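Local coordinates for protein oxygenase-reductase (Streptomyces fradiae, PDB 4OSP) that probably reduces the C-6 ketone of angucyclinones with NADPH in urdamycin biosynthesis, this chain being the C-terminal short-chain dehydrogenase/reductase domain of a longer oxygenase-reductase, at residues A44-R49 with F69-E74; E83-L88 with Q140-L145. All blocks are in the same frame, centred on the assembly; numbering follows the deposited sequence.

Contact 1: residues A44-R49 with F69-E74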
loop_
_atom_site.group_PDB
_atom_site.type_symbol
_atom_site.label_atom_id
_atom_site.label_comp_id
_atom_site.label_asym_id
_atom_site.label_seq_id
_atom_site.Cartn_x
_atom_site.Cartn_y
_atom_site.Cartn_z
ATOM N N ALA B 44 32.835 -3.197 5.072
ATOM C CA ALA B 44 33.256 -2.004 5.774
ATOM C C ALA B 44 32.272 -1.719 6.895
ATOM O O ALA B 44 31.106 -1.425 6.653
ATOM C CB ALA B 44 33.350 -0.825 4.816
ATOM N N VAL B 45 32.743 -1.859 8.126
ATOM C CA VAL B 45 31.932 -1.581 9.293
ATOM C C VAL B 45 32.100 -0.114 9.600
ATOM O O VAL B 45 33.199 0.331 9.923
ATOM C CB VAL B 45 32.391 -2.421 10.509
ATOM C CG1 VAL B 45 31.607 -2.051 11.766
ATOM C CG2 VAL B 45 32.262 -3.906 10.207
ATOM N N HIS B 46 31.017 0.643 9.465
ATOM C CA HIS B 46 31.035 2.063 9.768
ATOM C C HIS B 46 30.446 2.333 11.124
ATOM O O HIS B 46 29.529 1.642 11.549
ATOM C CB HIS B 46 30.248 2.858 8.723
ATOM C CG HIS B 46 29.880 4.242 9.172
ATOM N ND1 HIS B 46 28.705 4.522 9.838
ATOM C CD2 HIS B 46 30.545 5.417 9.070
ATOM C CE1 HIS B 46 28.658 5.811 10.117
ATOM N NE2 HIS B 46 29.757 6.379 9.654
ATOM N N CYS B 47 30.973 3.354 11.792
ATOM C CA CYS B 47 30.341 3.940 12.970
ATOM C C CYS B 47 30.657 5.426 13.014
ATOM O O CYS B 47 31.643 5.878 12.425
ATOM C CB CYS B 47 30.821 3.263 14.262
ATOM S SG CYS B 47 29.884 3.739 15.748
ATOM N N SER B 48 29.819 6.179 13.718
ATOM C CA SER B 48 29.975 7.623 13.800
ATOM C C SER B 48 31.147 8.097 14.673
ATOM O O SER B 48 31.833 9.043 14.300
ATOM C CB SER B 48 28.666 8.288 14.225
ATOM O OG SER B 48 27.810 8.466 13.101
ATOM N N ARG B 49 31.380 7.443 15.817
ATOM C CA ARG B 49 32.415 7.894 16.772
ATOM C C ARG B 49 33.219 6.761 17.421
ATOM O O ARG B 49 34.446 6.835 17.528
ATOM C CB ARG B 49 31.796 8.756 17.879
ATOM C CG ARG B 49 31.541 10.207 17.500
ATOM C CD ARG B 49 30.563 10.856 18.473
ATOM N NE ARG B 49 29.403 9.999 18.751
ATOM C CZ ARG B 49 28.272 9.997 18.046
ATOM N NH1 ARG B 49 28.123 10.811 17.005
ATOM N NH2 ARG B 49 27.284 9.175 18.381
ATOM N N PHE B 69 36.785 -4.331 7.654
ATOM C CA PHE B 69 37.552 -3.229 8.231
ATOM C C PHE B 69 36.634 -2.129 8.762
ATOM O O PHE B 69 35.496 -1.992 8.312
ATOM C CB PHE B 69 38.587 -2.672 7.233
ATOM C CG PHE B 69 37.989 -2.013 6.007
ATOM C CD1 PHE B 69 37.603 -2.773 4.901
ATOM C CD2 PHE B 69 37.862 -0.626 5.936
ATOM C CE1 PHE B 69 37.074 -2.168 3.768
ATOM C CE2 PHE B 69 37.335 -0.018 4.801
ATOM C CZ PHE B 69 36.939 -0.790 3.715
ATOM N N SER B 70 37.118 -1.349 9.719
ATOM C CA SER B 70 36.299 -0.279 10.270
ATOM C C SER B 70 36.478 1.062 9.538
ATOM O O SER B 70 37.499 1.315 8.896
ATOM C CB SER B 70 36.511 -0.131 11.780
ATOM O OG SER B 70 37.837 0.257 12.080
ATOM N N VAL B 71 35.451 1.896 9.626
ATOM C CA VAL B 71 35.432 3.197 8.990
ATOM C C VAL B 71 34.755 4.179 9.945
ATOM O O VAL B 71 33.621 3.962 10.377
ATOM C CB VAL B 71 34.671 3.139 7.643
ATOM C CG1 VAL B 71 34.207 4.521 7.219
ATOM C CG2 VAL B 71 35.543 2.506 6.567
ATOM N N LEU B 72 35.468 5.242 10.285
ATOM C CA LEU B 72 34.956 6.266 11.185
ATOM C C LEU B 72 34.495 7.478 10.384
ATOM O O LEU B 72 35.238 8.002 9.548
ATOM C CB LEU B 72 36.053 6.680 12.171
ATOM C CG LEU B 72 35.658 7.241 13.544
ATOM C CD1 LEU B 72 34.636 6.344 14.235
ATOM C CD2 LEU B 72 36.899 7.408 14.421
ATOM N N ALA B 73 33.257 7.906 10.619
ATOM C CA ALA B 73 32.747 9.137 10.017
ATOM C C ALA B 73 31.426 9.524 10.649
ATOM O O ALA B 73 30.435 8.802 10.517
ATOM C CB ALA B 73 32.585 8.975 8.516
ATOM N N GLU B 74 31.414 10.657 11.342
ATOM C CA GLU B 74 30.203 11.142 11.979
ATOM C C GLU B 74 29.203 11.587 10.915
ATOM O O GLU B 74 29.496 12.469 10.109
ATOM C CB GLU B 74 30.517 12.308 12.920
ATOM C CG GLU B 74 29.382 12.636 13.887
ATOM C CD GLU B 74 29.627 13.898 14.701
ATOM O OE1 GLU B 74 30.798 14.342 14.805
ATOM O OE2 GLU B 74 28.639 14.450 15.245
#
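V45 N donates to F69 O at 2.8 Å and V45 O accepts V71 N, beginning a parallel ladder that C47 continues with V71 O and A73 N. The strands are the two beta elements of a Rossmann-type beta-alpha-beta unit joined by helix 51-63. Packing is tight on the face carrying A44, H46, F69 and V71, against helix 80-96. A44, small enough to lie beneath a ring, sets its CB over one face of F69, 4.2 Å from the ring centroid. With CG anti to the backbone N (chi1 163°), the H46 ring is directed to the neighbouring strand's end, where NE2 bonds to A73 O at 2.7 Å, in the ring plane and on a carbonyl lone pair; ND1 takes the N-H of G23. Toward solvent the contact loosens: exposed R49 keeps NH1 4.1 Å from E74 OE2, too far for a salt bridge, the guanidinium and carboxylate planes 87° apart. L72 CD1, by contrast, reaches R49 O at 3.3 Å. S48 and E74 belong to the NADP(+) site. With one ring nitrogen donating and the other accepting, H46 is probably neutral, its ring rotation fixed, and it ties the strand ends to the cofactor-binding loop at G23.

Contact 2: residues E83-L88 with Q140-L145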
loop_
_atom_site.group_PDB
_atom_site.type_symbol
_atom_site.label_atom_id
_atom_site.label_comp_id
_atom_site.label_asym_id
_atom_site.label_seq_id
_atom_site.Cartn_x
_atom_site.Cartn_y
_atom_site.Cartn_z
ATOM N N GLU B 83 34.283 12.240 4.390
ATOM C CA GLU B 83 35.142 11.408 5.236
ATOM C C GLU B 83 34.796 9.928 5.080
ATOM O O GLU B 83 35.688 9.087 4.890
ATOM C CB GLU B 83 35.069 11.839 6.715
ATOM C CG GLU B 83 35.424 13.300 6.963
ATOM C CD GLU B 83 36.843 13.669 6.520
ATOM O OE1 GLU B 83 37.790 12.883 6.766
ATOM O OE2 GLU B 83 37.014 14.754 5.927
ATOM N N LEU B 84 33.504 9.608 5.139
ATOM C CA LEU B 84 33.066 8.226 4.945
ATOM C C LEU B 84 33.760 7.602 3.728
ATOM O O LEU B 84 34.420 6.567 3.844
ATOM C CB LEU B 84 31.541 8.151 4.801
ATOM C CG LEU B 84 30.877 6.805 4.457
ATOM C CD1 LEU B 84 31.338 5.661 5.351
ATOM C CD2 LEU B 84 29.361 6.942 4.542
ATOM N N PHE B 85 33.639 8.240 2.572
ATOM C CA PHE B 85 34.115 7.621 1.348
ATOM C C PHE B 85 35.632 7.682 1.173
ATOM O O PHE B 85 36.215 6.801 0.557
ATOM C CB PHE B 85 33.365 8.173 0.131
ATOM C CG PHE B 85 31.983 7.597 -0.034
ATOM C CD1 PHE B 85 30.920 8.072 0.732
ATOM C CD2 PHE B 85 31.751 6.558 -0.932
ATOM C CE1 PHE B 85 29.651 7.536 0.595
ATOM C CE2 PHE B 85 30.483 6.027 -1.083
ATOM C CZ PHE B 85 29.428 6.515 -0.316
ATOM N N LEU B 86 36.270 8.698 1.744
ATOM C CA LEU B 86 37.733 8.735 1.816
ATOM C C LEU B 86 38.238 7.464 2.489
ATOM O O LEU B 86 39.085 6.739 1.937
ATOM C CB LEU B 86 38.190 9.957 2.604
ATOM C CG LEU B 86 39.637 10.440 2.471
ATOM C CD1 LEU B 86 39.902 11.025 1.084
ATOM C CD2 LEU B 86 39.934 11.479 3.549
ATOM N N ALA B 87 37.685 7.177 3.664
ATOM C CA ALA B 87 38.061 5.992 4.430
ATOM C C ALA B 87 37.614 4.711 3.721
ATOM O O ALA B 87 38.367 3.736 3.641
ATOM C CB ALA B 87 37.484 6.070 5.837
ATOM N N LEU B 88 36.407 4.731 3.162
ATOM C CA LEU B 88 35.890 3.568 2.457
ATOM C C LEU B 88 36.804 3.172 1.294
ATOM O O LEU B 88 37.165 2.000 1.144
ATOM C CB LEU B 88 34.453 3.819 1.961
ATOM C CG LEU B 88 33.813 2.697 1.143
ATOM C CD1 LEU B 88 33.511 1.509 2.044
ATOM C CD2 LEU B 88 32.551 3.175 0.437
ATOM N N GLN B 140 24.152 8.948 -3.568
ATOM C CA GLN B 140 24.638 9.745 -4.684
ATOM C C GLN B 140 26.129 9.510 -4.906
ATOM O O GLN B 140 26.564 9.226 -6.019
ATOM C CB GLN B 140 24.371 11.228 -4.447
ATOM C CG GLN B 140 24.702 12.108 -5.645
ATOM C CD GLN B 140 24.621 13.573 -5.305
ATOM O OE1 GLN B 140 25.501 14.113 -4.638
ATOM N NE2 GLN B 140 23.556 14.228 -5.758
ATOM N N ARG B 141 26.901 9.616 -3.837
ATOM C CA ARG B 141 28.327 9.391 -3.915
ATOM C C ARG B 141 28.651 7.919 -4.249
ATOM O O ARG B 141 29.560 7.648 -5.046
ATOM C CB ARG B 141 29.009 9.865 -2.625
ATOM C CG ARG B 141 30.504 9.595 -2.519
ATOM C CD ARG B 141 31.357 10.452 -3.459
ATOM N NE ARG B 141 32.598 9.743 -3.785
ATOM C CZ ARG B 141 33.728 9.869 -3.103
ATOM N NH1 ARG B 141 33.785 10.690 -2.068
ATOM N NH2 ARG B 141 34.800 9.189 -3.450
ATOM N N ALA B 142 27.892 6.977 -3.688
ATOM C CA ALA B 142 28.166 5.547 -3.921
ATOM C C ALA B 142 27.946 5.082 -5.365
ATOM O O ALA B 142 28.557 4.096 -5.796
ATOM C CB ALA B 142 27.379 4.668 -2.953
ATOM N N LEU B 143 27.068 5.771 -6.102
ATOM C CA LEU B 143 26.793 5.419 -7.500
ATOM C C LEU B 143 28.062 5.361 -8.334
ATOM O O LEU B 143 28.137 4.623 -9.312
ATOM C CB LEU B 143 25.810 6.395 -8.150
ATOM C CG LEU B 143 24.379 6.518 -7.617
ATOM C CD1 LEU B 143 23.590 7.399 -8.571
ATOM C CD2 LEU B 143 23.691 5.175 -7.451
ATOM N N THR B 144 29.063 6.131 -7.938
ATOM C CA THR B 144 30.348 6.109 -8.621
ATOM C C THR B 144 31.124 4.806 -8.397
ATOM O O THR B 144 32.015 4.476 -9.175
ATOM C CB THR B 144 31.236 7.297 -8.202
ATOM O OG1 THR B 144 32.500 7.185 -8.859
ATOM C CG2 THR B 144 31.478 7.299 -6.708
ATOM N N LEU B 145 30.782 4.069 -7.340
ATOM C CA LEU B 145 31.519 2.865 -6.983
ATOM C C LEU B 145 30.741 1.575 -7.254
ATOM O O LEU B 145 31.341 0.532 -7.494
ATOM C CB LEU B 145 31.955 2.918 -5.519
ATOM C CG LEU B 145 32.701 4.180 -5.055
ATOM C CD1 LEU B 145 33.026 4.092 -3.567
ATOM C CD2 LEU B 145 33.981 4.408 -5.853
#
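The F85 ring carries the R141 side chain on one face: CG sits almost over the ring centre, 3.5 Å from the centroid and 9° off the normal, a CH-pi contact. At the ring's edge, in its plane, L145 CD1 approaches CD2 to 3.8 Å, and A142 meets the far end of the ring obliquely, its CB 3.8 Å from F85 CZ. The guanidinium of R141 is turned 29° from the ring and does not stack on it; instead one of its faces receives F85 CB, which lies 3.4 Å from NH1. R141 CG lies opposite the backbone N (chi1 176°), which sets it over the ring; the bend at chi2 then turns the rest of the chain so that the guanidinium comes over F85 CB. There NH2 forms a salt bridge with E89, one helical turn beyond F85 on helix 80-96.

A phenylalanine suits this place because it is long enough to span the gap from helix 80-96 to the end of helix 121-142, where the nearest CA atoms, of F85 and R141, are 8.0 Å apart. A142 is short enough for the ring tip to come close to its backbone. L145, in the turn after the helix, brings CD1 within 4.1 Å of L88 CD2 as well, so one methyl bridges two residues of the partner helix. No hydrogen bond crosses between the segments. Their cohesion is therefore apolar, whereas the E89 salt bridge holds the arginine's charged end and probably helps keep its methylenes over the ring.

Contact 1 lies in the parallel sheet and contact 2 among the helices packed on it, their centres 13 Å apart. Helix 80-96, which follows strand 67-72 in the chain, joins them: L84 CD1 meets V71 CG1 at 3.6 Å, and L88 divides its two methyls, CD1 against A44 CB and CD2 in contact 2, to which F85 also points. Contact 1 runs from a buried sheet interior to a more exposed cofactor-binding end and relies on directional backbone bonds. Contact 2 is mostly buried, with R141 at its partly exposed margin, and is held by shape and apolar packing. Beside it, Q140 bonds to P116 and V119 of the second subunit.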